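Cytochrome c, class II (Shewanella frigidimarina, PDB 4ULV) binds a covalently attached heme c and probably serves in electron transfer or the sensing of diatomic gases. Local coordinates at residues A[84-98]-A[110-124]. Numbering follows the deposited sequence.
Sequences KMTAFQDNAAALAVA and AFANTGKSCKGCHDV. With HEC (heme c), chain C.
The helix segments 84-98 and 110-124 run antiparallel, their axes 8.9 Å apart at closest approach and inclined at 160°, with the Asn91 and Thr114 backbones facing each other near the middle. Thr114 is a knob in the hole formed by Phe88, Asn91, Ala92 and Leu95. Its OG1 lies 2.9 Å from Asn91 OD1. The other arm of the amide, Asn91 ND2, donates to Ser117 OG over 2.9 Å at 161°, with the oxygen tilted from the amide plane, in the conformers described here, since both side chains are modelled in two; with CG between the backbone N and the carbonyl carbon, the amide is directed at the facing helix, beside both hydroxyls. One water adds a second link, donating to both Asn91 O and Ala110 O.

Toward one end the seam turns apolar, with Leu95 CD1 and Ala98 CB each 3.9 Å from Ala110 CB. At the other, the aliphatic part of Lys84 lies over the backbone of Cys121, CD to CA 3.9 Å.

Between these zones Phe88 reaches the heme: CG is anti to the backbone N (chi1 166°), CB lies 3.5 Å from heme CMC, and one ring face receives heme CHC, offset toward the rim, while Thr114 CG2 meets the ring edge. An alanine at Phe88 is likely to leave that part of the porphyrin and the Thr114 methyl without their aromatic neighbour, opening a gap beside the heme. Cys118 and Cys121 are thioether-linked to the heme and His122 NE2 binds its iron at 2.2 Å, the CXXCH arrangement of c-type cytochromes. Helix 104-125 thus carries the covalent and axial attachments, whereas helix 78-98 contributes apolar heme contacts and, through Asn91, a polar link to Ser117, in the conformer described, within this cytochrome c' four-helix bundle.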
# COMPACT_ATOMS: atom_id res chain seq x y z
N LYS A 84 5.56 3.02 18.95
CA LYS A 84 6.30 2.11 18.05
C LYS A 84 5.89 2.32 16.58
O LYS A 84 6.70 2.29 15.65
CB LYS A 84 6.09 0.62 18.43
CG LYS A 84 6.79 0.23 19.68
CD LYS A 84 6.68 -1.31 19.91
CE LYS A 84 7.20 -1.84 21.23
NZ LYS A 84 8.51 -1.28 21.60
N MET A 85 4.58 2.44 16.34
CA MET A 85 4.14 2.63 14.96
C MET A 85 4.65 3.92 14.33
O MET A 85 5.08 3.88 13.17
CB MET A 85 2.62 2.52 14.88
CG MET A 85 2.09 2.50 13.44
SD MET A 85 2.43 0.96 12.60
CE MET A 85 1.29 -0.22 13.38
N THR A 86 4.56 5.01 15.07
CA THR A 86 5.12 6.27 14.54
C THR A 86 6.61 6.25 14.35
O THR A 86 7.14 6.77 13.36
CB THR A 86 4.66 7.47 15.36
OG1 THR A 86 5.05 7.38 16.71
CG2 THR A 86 3.22 7.63 15.35
N ALA A 87 7.31 5.54 15.24
CA ALA A 87 8.72 5.37 15.07
C ALA A 87 9.07 4.56 13.86
O ALA A 87 10.02 4.84 13.13
CB ALA A 87 9.35 4.79 16.31
N PHE A 88 8.18 3.55 13.57
CA PHE A 88 8.36 2.79 12.35
C PHE A 88 8.19 3.69 11.11
O PHE A 88 8.95 3.61 10.15
CB PHE A 88 7.39 1.56 12.36
CG PHE A 88 7.24 0.88 11.04
CD1 PHE A 88 8.33 0.48 10.29
CD2 PHE A 88 5.95 0.48 10.60
CE1 PHE A 88 8.19 -0.22 9.11
CE2 PHE A 88 5.82 -0.19 9.40
CZ PHE A 88 6.90 -0.57 8.65
N GLN A 89 7.11 4.48 11.10
CA GLN A 89 6.90 5.40 9.97
C GLN A 89 8.13 6.27 9.81
O GLN A 89 8.58 6.50 8.69
CB GLN A 89 5.62 6.25 10.19
CG GLN A 89 4.31 5.41 10.18
CD GLN A 89 3.06 6.20 10.53
OE1 GLN A 89 3.09 7.44 10.65
NE2 GLN A 89 1.93 5.50 10.63
N ASP A 90 8.66 6.77 10.91
CA ASP A 90 9.87 7.62 10.86
C ASP A 90 11.09 6.86 10.29
O ASP A 90 11.83 7.37 9.45
CB ASP A 90 10.21 8.13 12.25
CG ASP A 90 9.25 9.17 12.77
OD1 ASP A 90 8.50 9.84 11.98
OD2 ASP A 90 9.29 9.40 14.04
N ASN A 91 11.37 5.64 10.83
CA ASN A 91 12.49 4.91 10.33
C ASN A 91 12.36 4.44 8.90
O ASN A 91 13.32 4.38 8.16
CB ASN A 91 12.90 3.84 11.32
CG ASN A 91 12.06 2.58 11.25
OD1 ASN A 91 11.80 2.06 10.18
ND2 ASN A 91 11.69 2.05 12.43
N ALA A 92 11.13 4.16 8.45
CA ALA A 92 10.92 3.83 7.05
C ALA A 92 11.22 5.04 6.15
O ALA A 92 11.81 4.88 5.08
CB ALA A 92 9.48 3.34 6.83
N ALA A 93 10.79 6.22 6.61
CA ALA A 93 11.11 7.46 5.87
C ALA A 93 12.65 7.62 5.81
O ALA A 93 13.25 8.00 4.77
CB ALA A 93 10.48 8.67 6.52
N ALA A 94 13.31 7.35 6.94
CA ALA A 94 14.78 7.49 7.01
C ALA A 94 15.50 6.51 6.08
O ALA A 94 16.52 6.83 5.45
CB ALA A 94 15.28 7.35 8.42
N LEU A 95 14.95 5.30 5.96
CA LEU A 95 15.51 4.36 5.01
C LEU A 95 15.36 4.81 3.57
O LEU A 95 16.25 4.65 2.72
CB LEU A 95 14.84 2.98 5.21
CG LEU A 95 15.16 1.83 4.25
CD1 LEU A 95 16.66 1.55 4.20
CD2 LEU A 95 14.40 0.56 4.66
N ALA A 96 14.17 5.35 3.28
CA ALA A 96 13.94 5.93 1.95
C ALA A 96 14.94 7.06 1.63
O ALA A 96 15.42 7.14 0.50
CB ALA A 96 12.51 6.38 1.78
N VAL A 97 15.23 7.92 2.63
CA VAL A 97 16.25 8.97 2.41
C VAL A 97 17.61 8.31 2.18
O VAL A 97 18.32 8.70 1.23
CB VAL A 97 16.27 9.96 3.62
CG1 VAL A 97 17.44 10.89 3.55
CG2 VAL A 97 15.00 10.79 3.69
N ALA A 98 17.99 7.33 3.02
CA ALA A 98 19.30 6.72 2.87
C ALA A 98 19.47 6.07 1.50
O ALA A 98 20.53 6.09 0.88
CB ALA A 98 19.51 5.66 3.97
N ALA A 110 20.45 1.78 8.16
CA ALA A 110 19.06 2.21 8.07
C ALA A 110 18.12 1.00 7.93
O ALA A 110 17.02 0.98 8.51
CB ALA A 110 18.89 3.21 6.96
N PHE A 111 18.56 0.05 7.13
CA PHE A 111 17.73 -1.16 6.88
C PHE A 111 17.63 -1.92 8.20
O PHE A 111 16.53 -2.34 8.58
CB PHE A 111 18.35 -2.01 5.76
CG PHE A 111 17.53 -3.22 5.43
CD1 PHE A 111 16.51 -3.11 4.50
CD2 PHE A 111 17.79 -4.46 5.99
CE1 PHE A 111 15.70 -4.20 4.21
CE2 PHE A 111 17.01 -5.54 5.66
CZ PHE A 111 15.98 -5.40 4.79
N ALA A 112 18.74 -2.10 8.92
CA ALA A 112 18.70 -2.73 10.23
C ALA A 112 17.85 -1.99 11.24
O ALA A 112 17.14 -2.59 12.01
CB ALA A 112 20.12 -2.92 10.78
N ASN A 113 17.87 -0.66 11.20
CA ASN A 113 17.08 0.12 12.12
C ASN A 113 15.58 -0.18 11.85
O ASN A 113 14.77 -0.30 12.79
CB ASN A 113 17.30 1.61 11.91
CG ASN A 113 18.66 2.10 12.41
OD1 ASN A 113 19.36 1.40 13.19
ND2 ASN A 113 19.03 3.30 12.03
N THR A 114 15.21 -0.23 10.57
CA THR A 114 13.80 -0.50 10.23
C THR A 114 13.45 -1.95 10.65
O THR A 114 12.37 -2.17 11.27
CB THR A 114 13.62 -0.26 8.76
OG1 THR A 114 13.93 1.13 8.46
CG2 THR A 114 12.21 -0.53 8.34
N GLY A 115 14.31 -2.93 10.38
CA GLY A 115 14.09 -4.30 10.76
C GLY A 115 13.88 -4.44 12.24
O GLY A 115 13.02 -5.24 12.68
N LYS A 116 14.66 -3.73 13.03
CA LYS A 116 14.50 -3.79 14.49
C LYS A 116 13.16 -3.34 14.94
O LYS A 116 12.63 -3.89 15.94
CB LYS A 116 15.56 -2.90 15.15
CG LYS A 116 15.58 -2.89 16.69
CD LYS A 116 16.83 -2.17 17.28
CE LYS A 116 16.79 -2.09 18.80
NZ LYS A 116 15.84 -1.07 19.32
N SER A 117 12.56 -2.36 14.24
CA SER A 117 11.25 -1.93 14.64
C SER A 117 10.18 -2.95 14.33
O SER A 117 9.26 -3.09 15.13
CB SER A 117 10.85 -0.60 14.03
OG SER A 117 10.81 -0.71 12.63
N CYS A 118 10.31 -3.66 13.21
CA CYS A 118 9.39 -4.77 12.94
C CYS A 118 9.42 -5.77 14.08
O CYS A 118 8.39 -6.11 14.67
CB CYS A 118 9.71 -5.53 11.65
SG CYS A 118 10.29 -4.67 10.19
N LYS A 119 10.64 -6.21 14.39
CA LYS A 119 10.80 -7.21 15.41
C LYS A 119 10.35 -6.72 16.77
O LYS A 119 9.70 -7.45 17.54
CB LYS A 119 12.27 -7.64 15.50
CG LYS A 119 12.52 -8.73 16.55
CD LYS A 119 14.00 -9.11 16.62
CE LYS A 119 14.38 -10.19 17.66
NZ LYS A 119 13.34 -10.58 18.62
N GLY A 120 10.72 -5.50 17.12
CA GLY A 120 10.38 -4.93 18.41
C GLY A 120 8.88 -4.87 18.64
O GLY A 120 8.43 -5.00 19.77
N CYS A 121 8.12 -4.52 17.59
CA CYS A 121 6.72 -4.56 17.70
C CYS A 121 6.13 -5.93 17.76
O CYS A 121 5.28 -6.22 18.63
CB CYS A 121 6.08 -3.70 16.61
SG CYS A 121 4.29 -3.53 16.92
N HIS A 122 6.57 -6.80 16.86
CA HIS A 122 6.05 -8.17 16.88
C HIS A 122 6.31 -8.87 18.22
O HIS A 122 5.43 -9.61 18.71
CB HIS A 122 6.65 -8.96 15.76
CG HIS A 122 6.30 -8.48 14.39
ND1 HIS A 122 6.88 -9.00 13.26
CD2 HIS A 122 5.37 -7.58 13.96
CE1 HIS A 122 6.31 -8.45 12.19
NE2 HIS A 122 5.39 -7.60 12.60
N ASP A 123 7.47 -8.60 18.80
CA ASP A 123 7.82 -9.30 20.06
C ASP A 123 6.80 -9.01 21.13
O ASP A 123 6.45 -9.89 21.93
CB ASP A 123 9.20 -8.82 20.52
CG ASP A 123 10.32 -9.52 19.80
OD1 ASP A 123 10.08 -10.50 19.07
OD2 ASP A 123 11.47 -9.02 19.96
N VAL A 124 6.26 -7.79 21.15
CA VAL A 124 5.34 -7.35 22.20
C VAL A 124 3.86 -7.58 21.83
O VAL A 124 3.06 -7.90 22.72
CB VAL A 124 5.62 -5.88 22.63
CG1 VAL A 124 4.71 -5.45 23.73
CG2 VAL A 124 7.05 -5.74 23.03
FE HEC C . 4.13 -6.37 11.32
CHA HEC C . 1.53 -8.59 10.96
CHB HEC C . 5.56 -7.64 8.54
CHC HEC C . 6.33 -3.79 11.30
CHD HEC C . 2.61 -5.05 14.05
NA HEC C . 3.58 -7.86 9.96
C1A HEC C . 2.52 -8.69 9.98
C2A HEC C . 2.55 -9.60 8.91
C3A HEC C . 3.69 -9.33 8.23
C4A HEC C . 4.32 -8.23 8.90
CMA HEC C . 4.21 -10.04 7.02
CAA HEC C . 1.50 -10.68 8.62
CBA HEC C . 0.39 -10.10 7.73
CGA HEC C . -0.65 -11.14 7.32
O1A HEC C . -1.47 -11.51 8.16
O2A HEC C . -0.64 -11.55 6.15
NB HEC C . 5.64 -5.73 10.06
C1B HEC C . 6.18 -6.43 9.03
C2B HEC C . 7.40 -5.92 8.57
C3B HEC C . 7.57 -4.83 9.37
C4B HEC C . 6.52 -4.71 10.28
CMB HEC C . 8.30 -6.49 7.54
CAB HEC C . 8.72 -3.83 9.39
CBB HEC C . 9.27 -3.45 8.02
NC HEC C . 4.41 -4.62 12.45
C1C HEC C . 5.44 -3.70 12.35
C2C HEC C . 5.36 -2.75 13.38
C3C HEC C . 4.27 -3.09 14.18
C4C HEC C . 3.73 -4.28 13.54
CMC HEC C . 6.35 -1.59 13.55
CAC HEC C . 3.74 -2.47 15.44
CBC HEC C . 3.97 -1.02 15.70
ND HEC C . 2.34 -6.73 12.33
C1D HEC C . 1.96 -6.19 13.48
C2D HEC C . 0.82 -6.84 14.04
C3D HEC C . 0.47 -7.77 13.11
C4D HEC C . 1.45 -7.73 12.09
CMD HEC C . 0.11 -6.52 15.29
CAD HEC C . -0.74 -8.66 13.15
CBD HEC C . -1.88 -8.17 12.26
CGD HEC C . -3.12 -9.08 12.30
O1D HEC C . -2.90 -10.34 12.25
O2D HEC C . -4.21 -8.50 12.44
O HOH W 1 15.79 3.52 8.87